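Local atomic coordinates of MOSUB1, transcription cofactor (Magnaporthe oryzae, PDB entry 4AGH), a protein that binds single-stranded DNA and, as a member of the PC4 family, probably acts as a transcriptional coactivator in the nucleus. Residues N105-L108 with R109-H113. Residues are numbered along the deposited sequence; the frame is centred on the assembly and turned at random.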
loop_
_atom_site.group_PDB
_atom_site.type_symbol
_atom_site.label_atom_id
_atom_site.label_comp_id
_atom_site.label_asym_id
_atom_site.label_seq_id
_atom_site.Cartn_x
_atom_site.Cartn_y
_atom_site.Cartn_z
ATOM N N ASN A 105 1.654 -12.376 -3.260
ATOM C CA ASN A 105 0.599 -13.098 -3.968
ATOM C C ASN A 105 0.661 -14.600 -3.699
ATOM O O ASN A 105 -0.374 -15.234 -3.503
ATOM C CB ASN A 105 0.653 -12.849 -5.484
ATOM C CG ASN A 105 0.273 -11.433 -5.863
ATOM O OD1 ASN A 105 -0.152 -10.641 -5.019
ATOM N ND2 ASN A 105 0.420 -11.107 -7.144
ATOM N N ALA A 106 1.865 -15.161 -3.696
ATOM C CA ALA A 106 2.012 -16.604 -3.472
ATOM C C ALA A 106 1.537 -16.972 -2.071
ATOM O O ALA A 106 0.910 -18.014 -1.862
ATOM C CB ALA A 106 3.452 -17.047 -3.679
ATOM N N GLU A 107 1.855 -16.121 -1.100
ATOM C CA GLU A 107 1.412 -16.354 0.270
ATOM C C GLU A 107 -0.118 -16.303 0.349
ATOM O O GLU A 107 -0.745 -17.137 1.007
ATOM C CB GLU A 107 2.015 -15.311 1.218
ATOM C CG GLU A 107 1.480 -15.416 2.647
ATOM C CD GLU A 107 2.048 -16.593 3.436
ATOM O OE1 GLU A 107 3.166 -17.059 3.136
ATOM O OE2 GLU A 107 1.369 -17.052 4.372
ATOM N N LEU A 108 -0.719 -15.330 -0.327
ATOM C CA LEU A 108 -2.184 -15.213 -0.333
ATOM C C LEU A 108 -2.860 -16.405 -1.037
ATOM O O LEU A 108 -3.911 -16.873 -0.595
ATOM C CB LEU A 108 -2.627 -13.880 -0.954
ATOM C CG LEU A 108 -2.292 -12.630 -0.127
ATOM C CD1 LEU A 108 -2.569 -11.355 -0.939
ATOM C CD2 LEU A 108 -3.114 -12.615 1.163
ATOM N N ARG A 109 -2.255 -16.894 -2.115
ATOM C CA ARG A 109 -2.770 -18.087 -2.793
ATOM C C ARG A 109 -2.703 -19.309 -1.875
ATOM O O ARG A 109 -3.635 -20.118 -1.837
ATOM C CB ARG A 109 -2.038 -18.352 -4.115
ATOM C CG ARG A 109 -2.343 -17.310 -5.194
ATOM C CD ARG A 109 -1.887 -17.770 -6.577
ATOM N NE ARG A 109 -1.796 -16.630 -7.482
ATOM C CZ ARG A 109 -0.686 -15.927 -7.672
ATOM N NH1 ARG A 109 0.436 -16.270 -7.042
ATOM N NH2 ARG A 109 -0.692 -14.895 -8.499
ATOM N N SER A 110 -1.608 -19.439 -1.129
ATOM C CA SER A 110 -1.510 -20.512 -0.144
ATOM C C SER A 110 -2.666 -20.422 0.856
ATOM O O SER A 110 -3.234 -21.432 1.263
ATOM C CB SER A 110 -0.169 -20.461 0.595
ATOM O OG SER A 110 -0.044 -21.564 1.475
ATOM N N ARG A 111 -3.027 -19.199 1.234
ATOM C CA ARG A 111 -4.107 -18.982 2.194
ATOM C C ARG A 111 -5.503 -19.103 1.588
ATOM O O ARG A 111 -6.511 -18.882 2.269
ATOM C CB ARG A 111 -3.942 -17.619 2.874
ATOM C CG ARG A 111 -2.653 -17.547 3.658
ATOM C CD ARG A 111 -2.394 -16.160 4.209
ATOM N NE ARG A 111 -1.121 -16.127 4.913
ATOM C CZ ARG A 111 -0.974 -15.725 6.169
ATOM N NH1 ARG A 111 -2.024 -15.291 6.854
ATOM N NH2 ARG A 111 0.228 -15.739 6.724
ATOM N N GLY A 112 -5.566 -19.430 0.304
ATOM C CA GLY A 112 -6.838 -19.717 -0.330
ATOM C C GLY A 112 -7.414 -18.637 -1.222
ATOM O O GLY A 112 -8.533 -18.780 -1.715
ATOM N N HIS A 113 -6.663 -17.562 -1.447
ATOM C CA HIS A 113 -7.171 -16.453 -2.251
ATOM C C HIS A 113 -6.760 -16.537 -3.710
ATOM O O HIS A 113 -5.599 -16.790 -4.030
ATOM C CB HIS A 113 -6.743 -15.113 -1.644
ATOM C CG HIS A 113 -7.212 -14.937 -0.241
ATOM N ND1 HIS A 113 -6.387 -15.091 0.849
ATOM C CD2 HIS A 113 -8.450 -14.679 0.259
ATOM C CE1 HIS A 113 -7.083 -14.915 1.960
ATOM N NE2 HIS A 113 -8.337 -14.661 1.622
HETATM O O HOH W 1 1.685 -13.218 -8.870
#
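Glu107 and Arg111 form a salt bridge one helical turn apart. The arginine presents its side, NE and NH2, to a single carboxylate oxygen. Glu107 OE2 lies 2.7 Å from Arg111 NE and meets it with its anti lone pair. Arg111 NH2 reaches Glu107 OE2 at 2.9 Å, but from above the carboxylate plane. The two planes are 62° apart, yet OE2 stays close to the guanidinium plane. Glu107 sets out with CG anti to its backbone N (chi1 174°), then bends at chi2, which turns the carboxylate toward the extended arginine. Arg111 NH1 makes a second salt bridge, to Asp66 of the second subunit, which links this helix end to the dimer partner.

Here helix 91-110, which follows the antiparallel sheet of the PC4-like fold, ends in a Schellman motif. Gly112 takes a positive phi, and the chain turns back so that His113 N bonds to Leu108 O at 3.0 Å. His113 ND1, at the ring edge, adds a weak bond to Leu108 O at 3.4 Å. Leu108 CD2 approaches His113 ND1 from above the ring plane. The leucine side chain also packs on Tyr94 of the second subunit.

On another side of the helix, the extended Arg109 chain crosses the Asn105 side chain at a slant. Its guanidinium stands nearly perpendicular to the amide (85°), and Arg109 NH1 lies 3.8 Å from Asn105 CB. One water accepts from both Asn105 ND2 and Arg109 NH2. Asn105 OD1 bonds to Tyr94 of the second subunit, and Arg109 NE to the carbonyl of Ile115.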